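Local coordinates for natterin-like protein (PDB 6IUL), which is a lamprey immune cytotoxin that probably binds cell-surface glycans through a jacalin-like lectin module and forms membrane pores with an aerolysin-like module, at residues S34-G39 against G58-S63; P157-I162 against I273-T278; A266-A271 against L302-M307. All blocks are in the same frame, centred on the assembly; numbering follows the deposited sequence.

Contact 1: S34-G39 against G58-S63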
ATOM      1  N   SER A  34      16.891  24.465 -19.763  1.00 25.66           N
ATOM      2  CA  SER A  34      17.465  24.606 -21.075  1.00 27.46           C
ATOM      3  C   SER A  34      18.470  25.769 -21.084  1.00 27.26           C
ATOM      4  O   SER A  34      18.195  26.829 -20.555  1.00 26.19           O
ATOM      5  CB  SER A  34      16.350  24.823 -22.102  1.00 28.67           C
ATOM      6  OG  SER A  34      16.907  25.019 -23.371  1.00 28.53           O
ATOM      7  N   VAL A  35      19.630  25.552 -21.712  1.00 26.51           N
ATOM      8  CA  VAL A  35      20.742  26.461 -21.644  1.00 24.95           C
ATOM      9  C   VAL A  35      21.277  26.777 -23.042  1.00 24.02           C
ATOM     10  O   VAL A  35      21.505  25.882 -23.882  1.00 25.41           O
ATOM     11  CB  VAL A  35      21.897  25.888 -20.795  1.00 26.83           C
ATOM     12  CG1 VAL A  35      23.062  26.870 -20.697  1.00 28.50           C
ATOM     13  CG2 VAL A  35      21.433  25.567 -19.382  1.00 27.74           C
ATOM     14  N   SER A  36      21.461  28.064 -23.285  1.00 22.32           N
ATOM     15  CA  SER A  36      22.102  28.556 -24.473  1.00 24.50           C
ATOM     16  C   SER A  36      23.506  29.035 -24.112  1.00 26.90           C
ATOM     17  O   SER A  36      23.709  29.691 -23.083  1.00 25.61           O
ATOM     18  CB  SER A  36      21.307  29.714 -25.117  1.00 24.98           C
ATOM     19  OG  SER A  36      20.085  29.235 -25.685  1.00 26.42           O
ATOM     20  N   VAL A  37      24.471  28.683 -24.958  1.00 27.43           N
ATOM     21  CA  VAL A  37      25.871  29.040 -24.750  1.00 29.81           C
ATOM     22  C   VAL A  37      26.403  29.861 -25.944  1.00 30.63           C
ATOM     23  O   VAL A  37      26.029  29.650 -27.066  1.00 29.78           O
ATOM     24  CB  VAL A  37      26.731  27.807 -24.535  1.00 30.77           C
ATOM     25  CG1 VAL A  37      26.253  27.046 -23.312  1.00 33.23           C
ATOM     26  CG2 VAL A  37      26.735  26.881 -25.751  1.00 29.88           C
ATOM     27  N   GLY A  38      27.209  30.851 -25.660  1.00 32.03           N
ATOM     28  CA  GLY A  38      27.934  31.539 -26.708  1.00 32.47           C
ATOM     29  C   GLY A  38      29.437  31.213 -26.631  1.00 35.18           C
ATOM     30  O   GLY A  38      29.863  30.281 -25.935  1.00 27.14           O
ATOM     31  N   GLY A  39      30.238  32.010 -27.336  1.00 34.98           N
ATOM     32  CA  GLY A  39      31.636  31.809 -27.353  1.00 34.01           C
ATOM     33  C   GLY A  39      32.339  31.948 -26.032  1.00 32.21           C
ATOM     34  O   GLY A  39      33.194  31.142 -25.701  1.00 35.29           O
ATOM     35  N   GLY A  58      18.613  36.037 -19.557  1.00 25.99           N
ATOM     36  CA  GLY A  58      19.620  36.220 -20.626  1.00 25.69           C
ATOM     37  C   GLY A  58      18.939  36.042 -21.956  1.00 26.32           C
ATOM     38  O   GLY A  58      17.778  36.442 -22.083  1.00 28.66           O
ATOM     39  N   ALA A  59      19.594  35.389 -22.930  1.00 26.49           N
ATOM     40  CA  ALA A  59      19.045  35.215 -24.278  1.00 25.65           C
ATOM     41  C   ALA A  59      19.160  33.775 -24.719  1.00 26.72           C
ATOM     42  O   ALA A  59      20.176  33.127 -24.485  1.00 25.69           O
ATOM     43  CB  ALA A  59      19.811  36.099 -25.251  1.00 28.65           C
ATOM     44  N   MET A  60      18.111  33.268 -25.352  1.00 26.75           N
ATOM     45  CA  MET A  60      18.094  31.898 -25.843  1.00 27.14           C
ATOM     46  C   MET A  60      18.167  31.871 -27.364  1.00 29.13           C
ATOM     47  O   MET A  60      17.483  32.666 -28.025  1.00 27.38           O
ATOM     48  CB  MET A  60      16.826  31.156 -25.367  1.00 27.70           C
ATOM     49  CG  MET A  60      16.737  31.030 -23.851  1.00 28.30           C
ATOM     50  SD  MET A  60      17.950  29.872 -23.225  1.00 28.30           S
ATOM     51  CE  MET A  60      17.141  28.311 -23.595  1.00 27.99           C
ATOM     52  N   ASP A  61      18.938  30.927 -27.916  1.00 28.57           N
ATOM     53  CA  ASP A  61      19.100  30.810 -29.355  1.00 30.84           C
ATOM     54  C   ASP A  61      19.060  29.331 -29.795  1.00 32.73           C
ATOM     55  O   ASP A  61      18.738  28.474 -29.004  1.00 31.10           O
ATOM     56  CB  ASP A  61      20.359  31.546 -29.816  1.00 31.30           C
ATOM     57  CG  ASP A  61      21.663  30.958 -29.235  1.00 34.58           C
ATOM     58  OD1 ASP A  61      21.650  29.807 -28.698  1.00 32.23           O
ATOM     59  OD2 ASP A  61      22.705  31.669 -29.321  1.00 28.66           O
ATOM     60  N   SER A  62      19.399  29.061 -31.054  1.00 32.15           N
ATOM     61  CA  SER A  62      19.360  27.741 -31.631  1.00 32.46           C
ATOM     62  C   SER A  62      20.410  26.788 -31.014  1.00 29.65           C
ATOM     63  O   SER A  62      20.309  25.582 -31.164  1.00 31.23           O
ATOM     64  CB  SER A  62      19.536  27.834 -33.151  1.00 32.87           C
ATOM     65  OG  SER A  62      20.888  28.234 -33.461  1.00 38.99           O
ATOM     66  N   SER A  63      21.386  27.298 -30.271  1.00 28.80           N
ATOM     67  CA  SER A  63      22.303  26.415 -29.570  1.00 28.52           C
ATOM     68  C   SER A  63      21.729  25.751 -28.337  1.00 26.94           C
ATOM     69  O   SER A  63      22.471  25.081 -27.626  1.00 32.22           O
ATOM     70  CB  SER A  63      23.558  27.183 -29.129  1.00 30.16           C
ATOM     71  OG  SER A  63      23.382  27.894 -27.879  1.00 25.10           O
TER
HETATM   72  O   HOH W   1      23.694  25.030 -25.308  1.00 29.16           O
HETATM   73  O   HOH W   2      25.424  31.012 -29.089  1.00 46.20           O
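Ser63 OG is held between Val37 N, which donates to it across the contact at 3.2 Å, and Asp61 OD1 of its own loop. Ser63 OG gives its proton to Asp61 OD1 at 2.7 Å, on the syn lone pair of the carboxylate. The same Asp61 OD1 also takes Ser63 N, which arrives from above the carboxylate plane and closes an Asx turn; the two bonds to OD1 orient Ser63. On the strand, Ser36 points into the loop; with OG anti to its carbonyl carbon (chi1 -70°), Ser36 OG receives Asp61 N at 3.0 Å along a fairly straight bond (163°). Met60 lies alongside. Its chain, bent at chi2 and chi3, lays Met60 SD 3.3 Å from Ser36 OG and carries Met60 CE on to Ser34 OG, also 3.3 Å away. One water bridges the backbones at Val35 O and Ser63 O; another joins Val37 O to Asp61 OD2. That second carboxylate oxygen also forms a salt bridge with Arg43, which probably helps keep the aspartate ionised. The loop, running nearly at right angles to the strand, links strands 54-58 and 65-68, the outermost two of a four-stranded antiparallel sheet in the jacalin-like lectin domain. Ser36 pairs through its backbone with Arg43 and Gly44 of strand 42-49, while Val35 turns the other way, onto Phe102 and Ala104 of strand 101-105.

Contact 2: P157-I162 against I273-T278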
ATOM      1  N   PRO A 157     -12.925  21.713   5.312  1.00 47.25           N
ATOM      2  CA  PRO A 157     -13.742  22.905   5.621  1.00 49.36           C
ATOM      3  C   PRO A 157     -15.240  22.804   5.217  1.00 43.50           C
ATOM      4  O   PRO A 157     -16.040  23.569   5.694  1.00 42.37           O
ATOM      5  CB  PRO A 157     -13.025  24.036   4.854  1.00 49.45           C
ATOM      6  CG  PRO A 157     -12.221  23.346   3.811  1.00 51.42           C
ATOM      7  CD  PRO A 157     -11.869  21.980   4.323  1.00 46.02           C
ATOM      8  N   THR A 158     -15.599  21.874   4.348  1.00 43.79           N
ATOM      9  CA  THR A 158     -17.008  21.703   3.970  1.00 42.96           C
ATOM     10  C   THR A 158     -17.665  20.493   4.647  1.00 48.28           C
ATOM     11  O   THR A 158     -18.806  20.157   4.331  1.00 41.61           O
ATOM     12  CB  THR A 158     -17.186  21.546   2.472  1.00 41.28           C
ATOM     13  OG1 THR A 158     -16.644  20.298   2.044  1.00 40.35           O
ATOM     14  CG2 THR A 158     -16.534  22.727   1.692  1.00 47.02           C
ATOM     15  N   MET A 159     -16.955  19.864   5.584  1.00 48.79           N
ATOM     16  CA  MET A 159     -17.374  18.593   6.141  1.00 53.25           C
ATOM     17  C   MET A 159     -18.741  18.635   6.863  1.00 55.79           C
ATOM     18  O   MET A 159     -19.601  17.790   6.609  1.00 43.88           O
ATOM     19  CB  MET A 159     -16.323  18.066   7.116  1.00 53.11           C
ATOM     20  CG  MET A 159     -16.708  16.689   7.659  1.00 51.43           C
ATOM     21  SD  MET A 159     -15.332  15.787   8.391  1.00 51.69           S
ATOM     22  CE  MET A 159     -15.494  16.193  10.121  1.00 56.78           C
ATOM     23  N   HIS A 160     -18.888  19.612   7.750  1.00 57.83           N
ATOM     24  CA  HIS A 160     -20.124  19.918   8.454  1.00 60.74           C
ATOM     25  C   HIS A 160     -21.360  20.230   7.579  1.00 55.98           C
ATOM     26  O   HIS A 160     -22.436  20.327   8.115  1.00 61.34           O
ATOM     27  CB  HIS A 160     -19.850  21.130   9.370  1.00 65.96           C
ATOM     28  CG  HIS A 160     -19.563  22.401   8.609  1.00 73.43           C
ATOM     29  ND1 HIS A 160     -18.382  22.608   7.923  1.00 78.02           N
ATOM     30  CD2 HIS A 160     -20.330  23.487   8.367  1.00 71.02           C
ATOM     31  CE1 HIS A 160     -18.421  23.786   7.328  1.00 73.67           C
ATOM     32  NE2 HIS A 160     -19.591  24.341   7.583  1.00 72.59           N
ATOM     33  N   GLN A 161     -21.211  20.424   6.275  1.00 49.96           N
ATOM     34  CA  GLN A 161     -22.324  20.812   5.421  1.00 54.44           C
ATOM     35  C   GLN A 161     -22.782  19.706   4.507  1.00 55.41           C
ATOM     36  O   GLN A 161     -23.796  19.868   3.827  1.00 53.96           O
ATOM     37  CB  GLN A 161     -21.955  22.007   4.515  1.00 58.62           C
ATOM     38  CG  GLN A 161     -21.541  23.274   5.247  1.00 61.02           C
ATOM     39  CD  GLN A 161     -20.946  24.330   4.303  1.00 66.32           C
ATOM     40  OE1 GLN A 161     -20.481  24.023   3.188  1.00 60.15           O
ATOM     41  NE2 GLN A 161     -20.946  25.585   4.756  1.00 67.15           N
ATOM     42  N   ILE A 162     -22.047  18.594   4.417  1.00 57.77           N
ATOM     43  CA  ILE A 162     -22.509  17.537   3.551  1.00 59.94           C
ATOM     44  C   ILE A 162     -22.814  16.265   4.352  1.00 59.70           C
ATOM     45  O   ILE A 162     -22.113  15.919   5.318  1.00 52.54           O
ATOM     46  CB  ILE A 162     -21.592  17.330   2.350  1.00 65.81           C
ATOM     47  CG1 ILE A 162     -20.559  16.287   2.621  1.00 71.18           C
ATOM     48  CG2 ILE A 162     -20.892  18.624   1.919  1.00 62.42           C
ATOM     49  CD1 ILE A 162     -20.145  15.591   1.338  1.00 76.74           C
ATOM     50  N   ILE A 273     -16.366   8.688   0.609  1.00 41.19           N
ATOM     51  CA  ILE A 273     -16.138  10.037   1.080  1.00 40.62           C
ATOM     52  C   ILE A 273     -15.364  10.850   0.039  1.00 47.78           C
ATOM     53  O   ILE A 273     -14.324  10.413  -0.465  1.00 44.58           O
ATOM     54  CB  ILE A 273     -15.379  10.045   2.410  1.00 39.94           C
ATOM     55  CG1 ILE A 273     -16.108   9.168   3.430  1.00 38.90           C
ATOM     56  CG2 ILE A 273     -15.209  11.468   2.914  1.00 36.66           C
ATOM     57  CD1 ILE A 273     -15.526   9.174   4.834  1.00 37.93           C
ATOM     58  N   ASP A 274     -15.875  12.038  -0.286  1.00 45.60           N
ATOM     59  CA  ASP A 274     -15.271  12.888  -1.308  1.00 48.24           C
ATOM     60  C   ASP A 274     -15.388  14.328  -0.797  1.00 45.78           C
ATOM     61  O   ASP A 274     -16.487  14.872  -0.742  1.00 45.41           O
ATOM     62  CB  ASP A 274     -15.976  12.687  -2.655  1.00 52.80           C
ATOM     63  CG  ASP A 274     -15.282  13.412  -3.813  1.00 65.35           C
ATOM     64  OD1 ASP A 274     -14.944  14.612  -3.688  1.00 71.07           O
ATOM     65  OD2 ASP A 274     -15.100  12.796  -4.887  1.00 83.01           O
ATOM     66  N   LEU A 275     -14.267  14.918  -0.380  1.00 40.35           N
ATOM     67  CA  LEU A 275     -14.277  16.163   0.393  1.00 40.24           C
ATOM     68  C   LEU A 275     -13.041  17.026   0.108  1.00 40.94           C
ATOM     69  O   LEU A 275     -11.967  16.506   0.029  1.00 39.45           O
ATOM     70  CB  LEU A 275     -14.267  15.852   1.882  1.00 37.95           C
ATOM     71  CG  LEU A 275     -15.504  15.243   2.573  1.00 41.52           C
ATOM     72  CD1 LEU A 275     -15.179  15.009   4.027  1.00 38.83           C
ATOM     73  CD2 LEU A 275     -16.734  16.173   2.461  1.00 41.36           C
ATOM     74  N   PRO A 276     -13.195  18.347  -0.046  1.00 41.30           N
ATOM     75  CA  PRO A 276     -12.004  19.200  -0.142  1.00 40.54           C
ATOM     76  C   PRO A 276     -11.237  19.274   1.175  1.00 37.35           C
ATOM     77  O   PRO A 276     -11.843  19.145   2.252  1.00 35.41           O
ATOM     78  CB  PRO A 276     -12.580  20.596  -0.520  1.00 42.22           C
ATOM     79  CG  PRO A 276     -14.017  20.540  -0.054  1.00 43.82           C
ATOM     80  CD  PRO A 276     -14.445  19.105  -0.250  1.00 42.57           C
ATOM     81  N   TYR A 277      -9.912  19.455   1.090  1.00 29.96           N
ATOM     82  CA  TYR A 277      -9.092  19.626   2.309  1.00 31.80           C
ATOM     83  C   TYR A 277      -8.108  20.761   2.150  1.00 31.30           C
ATOM     84  O   TYR A 277      -7.712  21.101   1.051  1.00 35.54           O
ATOM     85  CB  TYR A 277      -8.318  18.322   2.674  1.00 32.17           C
ATOM     86  CG  TYR A 277      -7.066  18.085   1.869  1.00 29.21           C
ATOM     87  CD1 TYR A 277      -5.862  18.711   2.200  1.00 30.16           C
ATOM     88  CD2 TYR A 277      -7.089  17.283   0.750  1.00 31.97           C
ATOM     89  CE1 TYR A 277      -4.709  18.508   1.455  1.00 30.35           C
ATOM     90  CE2 TYR A 277      -5.941  17.056   0.004  1.00 31.83           C
ATOM     91  CZ  TYR A 277      -4.754  17.681   0.360  1.00 32.03           C
ATOM     92  OH  TYR A 277      -3.642  17.461  -0.415  1.00 28.04           O
ATOM     93  N   THR A 278      -7.700  21.326   3.271  1.00 31.13           N
ATOM     94  CA  THR A 278      -6.584  22.259   3.320  1.00 32.86           C
ATOM     95  C   THR A 278      -5.600  21.681   4.331  1.00 34.34           C
ATOM     96  O   THR A 278      -6.007  20.918   5.229  1.00 34.66           O
ATOM     97  CB  THR A 278      -6.984  23.684   3.762  1.00 33.51           C
ATOM     98  OG1 THR A 278      -7.493  23.630   5.085  1.00 35.82           O
ATOM     99  CG2 THR A 278      -8.054  24.294   2.838  1.00 34.56           C
TER
HETATM  100  O   HOH W   3     -14.367  19.413   3.496  1.00 34.54           O
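Asp274 touches the loop 157-162 lightly, Asp274 O lying 4.3 Å from Ile162 CD1, while its carboxylate forms a salt bridge with Lys300 on the neighbouring strand. Leu275 does more. With CG anti to the carbonyl carbon (chi1 -70°), Leu275 sends CD2 toward Ile162, whose CD1 lies 3.6 Å away and whose CG1 is barely farther; the two side chains meet at a slant. The other branch, Leu275 CD1, is 4.3 Å from Met159 CG, so the two methyls meet the first residue of the short 3-10 turn 159-161 and the residue just after its last. That turn is held by Gln161 N bonding to Thr158 O, and it belongs to the connection between strands 135-155 and 166-178. Both of those strands pair with the same edge of strand 260-285 in the long, twisted sheet of the aerolysin-like module, at different heights, and the connection runs along that edge between the two pairings. Pro276 follows: Pro276 CG and CD meet Thr158 OG1, each 3.4 Å away, with the threonine side chain crossing the proline at about a right angle and Thr158 CG2 also against CG. Pro276 O accepts from a water at 2.8 Å; the same water accepts from Thr158 N at 2.9 Å, bridging the two backbones. Pro157 CD lies 3.5 Å from Pro276 O. Tyr277 turns its side chain from the loop, edge-to-face with Trp200, its OH bonded to Ser201 O. Thr278 CG2 ends the contact, 4.4 Å from Pro157 CG.

Contact 3: A266-A271 against L302-M307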
ATOM      1  N   ALA A 266     -27.901  -9.832   9.169  1.00 28.70           N
ATOM      2  CA  ALA A 266     -26.762  -8.984   9.471  1.00 31.65           C
ATOM      3  C   ALA A 266     -26.402  -8.086   8.292  1.00 28.51           C
ATOM      4  O   ALA A 266     -26.295  -8.557   7.145  1.00 30.77           O
ATOM      5  CB  ALA A 266     -25.543  -9.822   9.887  1.00 29.55           C
ATOM      6  N   ASN A 267     -26.175  -6.822   8.636  1.00 29.46           N
ATOM      7  CA  ASN A 267     -25.894  -5.733   7.683  1.00 33.25           C
ATOM      8  C   ASN A 267     -24.637  -4.919   8.081  1.00 32.81           C
ATOM      9  O   ASN A 267     -24.164  -4.966   9.226  1.00 31.56           O
ATOM     10  CB  ASN A 267     -27.062  -4.753   7.599  1.00 32.70           C
ATOM     11  CG  ASN A 267     -28.342  -5.414   7.168  1.00 38.52           C
ATOM     12  OD1 ASN A 267     -28.439  -5.946   6.048  1.00 40.12           O
ATOM     13  ND2 ASN A 267     -29.350  -5.412   8.071  1.00 38.16           N
ATOM     14  N   ILE A 268     -24.123  -4.171   7.106  1.00 30.87           N
ATOM     15  CA  ILE A 268     -23.068  -3.183   7.345  1.00 29.07           C
ATOM     16  C   ILE A 268     -23.239  -2.014   6.422  1.00 28.80           C
ATOM     17  O   ILE A 268     -23.752  -2.143   5.308  1.00 29.43           O
ATOM     18  CB  ILE A 268     -21.670  -3.786   7.208  1.00 27.37           C
ATOM     19  CG1 ILE A 268     -20.660  -2.924   7.950  1.00 29.35           C
ATOM     20  CG2 ILE A 268     -21.365  -3.977   5.749  1.00 27.06           C
ATOM     21  CD1 ILE A 268     -19.240  -3.456   7.977  1.00 30.41           C
ATOM     22  N   GLY A 269     -22.880  -0.834   6.909  1.00 31.99           N
ATOM     23  CA  GLY A 269     -22.992   0.369   6.063  1.00 31.21           C
ATOM     24  C   GLY A 269     -21.661   0.760   5.418  1.00 29.70           C
ATOM     25  O   GLY A 269     -20.624   0.714   6.067  1.00 32.18           O
ATOM     26  N   ARG A 270     -21.716   1.173   4.171  1.00 30.56           N
ATOM     27  CA  ARG A 270     -20.544   1.561   3.390  1.00 35.81           C
ATOM     28  C   ARG A 270     -20.713   2.995   2.898  1.00 37.04           C
ATOM     29  O   ARG A 270     -21.749   3.345   2.327  1.00 37.89           O
ATOM     30  CB  ARG A 270     -20.452   0.644   2.184  1.00 36.36           C
ATOM     31  CG  ARG A 270     -19.331   0.911   1.223  1.00 42.26           C
ATOM     32  CD  ARG A 270     -19.479  -0.001   0.014  1.00 46.10           C
ATOM     33  NE  ARG A 270     -18.282   0.031  -0.844  1.00 55.27           N
ATOM     34  CZ  ARG A 270     -18.027   0.945  -1.791  1.00 59.90           C
ATOM     35  NH1 ARG A 270     -18.875   1.951  -2.020  1.00 61.06           N
ATOM     36  NH2 ARG A 270     -16.917   0.836  -2.523  1.00 53.23           N
ATOM     37  N   ALA A 271     -19.690   3.812   3.084  1.00 36.70           N
ATOM     38  CA  ALA A 271     -19.747   5.197   2.631  1.00 37.01           C
ATOM     39  C   ALA A 271     -18.505   5.618   1.885  1.00 38.56           C
ATOM     40  O   ALA A 271     -17.393   5.464   2.393  1.00 36.16           O
ATOM     41  CB  ALA A 271     -19.985   6.126   3.815  1.00 39.71           C
ATOM     42  N   LEU A 302     -12.929   5.516   1.620  1.00 36.77           N
ATOM     43  CA  LEU A 302     -13.946   4.505   1.745  1.00 37.88           C
ATOM     44  C   LEU A 302     -13.950   4.062   3.198  1.00 35.46           C
ATOM     45  O   LEU A 302     -12.897   3.733   3.765  1.00 33.54           O
ATOM     46  CB  LEU A 302     -13.649   3.323   0.835  1.00 42.65           C
ATOM     47  CG  LEU A 302     -14.654   2.145   0.930  1.00 42.17           C
ATOM     48  CD1 LEU A 302     -16.051   2.620   0.558  1.00 41.46           C
ATOM     49  CD2 LEU A 302     -14.279   1.011  -0.018  1.00 38.51           C
ATOM     50  N   THR A 303     -15.112   4.110   3.831  1.00 29.92           N
ATOM     51  CA  THR A 303     -15.219   3.684   5.212  1.00 31.37           C
ATOM     52  C   THR A 303     -16.476   2.829   5.415  1.00 32.26           C
ATOM     53  O   THR A 303     -17.359   2.768   4.533  1.00 30.64           O
ATOM     54  CB  THR A 303     -15.227   4.882   6.165  1.00 34.52           C
ATOM     55  OG1 THR A 303     -14.989   4.423   7.501  1.00 33.15           O
ATOM     56  CG2 THR A 303     -16.549   5.644   6.122  1.00 32.34           C
ATOM     57  N   TYR A 304     -16.528   2.160   6.558  1.00 30.48           N
ATOM     58  CA  TYR A 304     -17.641   1.291   6.908  1.00 31.73           C
ATOM     59  C   TYR A 304     -18.079   1.583   8.330  1.00 35.61           C
ATOM     60  O   TYR A 304     -17.265   1.971   9.164  1.00 35.39           O
ATOM     61  CB  TYR A 304     -17.284  -0.186   6.791  1.00 28.51           C
ATOM     62  CG  TYR A 304     -17.124  -0.715   5.398  1.00 26.73           C
ATOM     63  CD1 TYR A 304     -15.908  -0.588   4.705  1.00 27.23           C
ATOM     64  CD2 TYR A 304     -18.166  -1.390   4.768  1.00 27.68           C
ATOM     65  CE1 TYR A 304     -15.747  -1.098   3.429  1.00 24.30           C
ATOM     66  CE2 TYR A 304     -18.019  -1.909   3.483  1.00 27.34           C
ATOM     67  CZ  TYR A 304     -16.806  -1.746   2.818  1.00 27.07           C
ATOM     68  OH  TYR A 304     -16.685  -2.253   1.539  1.00 27.12           O
ATOM     69  N   THR A 305     -19.377   1.384   8.599  1.00 36.29           N
ATOM     70  CA  THR A 305     -19.882   1.418   9.975  1.00 35.51           C
ATOM     71  C   THR A 305     -19.609   0.072  10.646  1.00 35.02           C
ATOM     72  O   THR A 305     -19.077  -0.860  10.043  1.00 33.75           O
ATOM     73  CB  THR A 305     -21.413   1.643  10.000  1.00 35.04           C
ATOM     74  OG1 THR A 305     -22.060   0.546   9.360  1.00 37.48           O
ATOM     75  CG2 THR A 305     -21.776   2.877   9.220  1.00 36.40           C
ATOM     76  N   LYS A 306     -20.014  -0.035  11.893  1.00 39.74           N
ATOM     77  CA  LYS A 306     -20.048  -1.338  12.602  1.00 36.95           C
ATOM     78  C   LYS A 306     -21.149  -2.211  12.010  1.00 36.86           C
ATOM     79  O   LYS A 306     -22.138  -1.697  11.475  1.00 35.79           O
ATOM     80  CB  LYS A 306     -20.277  -1.154  14.123  1.00 42.99           C
ATOM     81  CG  LYS A 306     -19.030  -0.708  14.934  1.00 52.92           C
ATOM     82  CD  LYS A 306     -17.749  -1.167  14.223  1.00 59.14           C
ATOM     83  CE  LYS A 306     -16.427  -0.890  14.917  1.00 70.27           C
ATOM     84  NZ  LYS A 306     -16.175  -1.843  16.023  1.00 70.25           N
ATOM     85  N   MET A 307     -20.967  -3.529  12.057  1.00 32.29           N
ATOM     86  CA  MET A 307     -21.995  -4.462  11.715  1.00 32.19           C
ATOM     87  C   MET A 307     -23.172  -4.337  12.667  1.00 28.24           C
ATOM     88  O   MET A 307     -22.979  -4.245  13.847  1.00 28.09           O
ATOM     89  CB  MET A 307     -21.496  -5.903  11.778  1.00 30.23           C
ATOM     90  CG  MET A 307     -20.629  -6.282  10.620  1.00 32.32           C
ATOM     91  SD  MET A 307     -20.231  -8.021  10.663  1.00 36.02           S
ATOM     92  CE  MET A 307     -19.157  -7.990   9.289  1.00 53.37           C
TER
HETATM   93  O   HOH W   4     -24.577  -1.722   9.983  1.00 32.03           O
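The long beta hairpin of strands 260-285 and 290-313, part of the aerolysin-like module, is joined here in antiparallel register, its short strand axes 4.8 Å apart. Ala271 and Thr303 form a hydrogen-bonded pair: Ala271 N gives to Thr303 O at 2.9 Å, almost straight at 176°, and Thr303 N returns the bond to Ala271 O. Next to it, Arg270 and Tyr304 are a non-hydrogen-bonded pair with both side chains on one face. The arginine, extended from CG to NE, lays its guanidinium over Leu302, whose CD1 sits 3.5 Å from the Arg270 plane, over its centre. Tyr304 OH comes to the edge of the same group, near its plane and 3.7 Å from Arg270 NE, with ring and guanidinium planes nearly perpendicular (86°). Arg270 NH1 forms a salt bridge with Asp272. Further along, the regular pairing changes: Thr305 N still bonds to Gly269 O, but Gly269 N turns to a side chain, Thr305 OG1, at 2.9 Å. Thr305 OG1 in turn donates to Lys306 O, so the hydroxyl bridges the strand opposite and its own backbone. Ile268, with CG1 anti to the backbone N (chi1 -159°), brings CD1 3.3 Å from Thr305 O, alongside the threonine, and on to Tyr304 CD2 and Met307 CG. On its other edge strand 260-285 pairs with strand 166-178, where Ile171 meets Ile268 and Met307; strand 184-200 lies beyond strand 290-313, its Ile194 packing on Tyr304.

From the N terminus, contact 1 comes first and closes a short loop of 18 residues inside the jacalin-like lectin domain, complete before either of the others begins. Its centre lies about 49 Å from that of contact 2 and about 62 Å from that of contact 3, on the opposite side of the chain's centre. Contact 2 then opens at 157-162 and closes 110 residues later, laying that loop on strand 260-285. Contact 3 starts on the same strand, at 266-271, before contact 2 has closed, and pairs it with 302-307, so the two cross. They touch inside the hairpin of the aerolysin-like module, where Ile273 CD1 packs against Thr303 CG2.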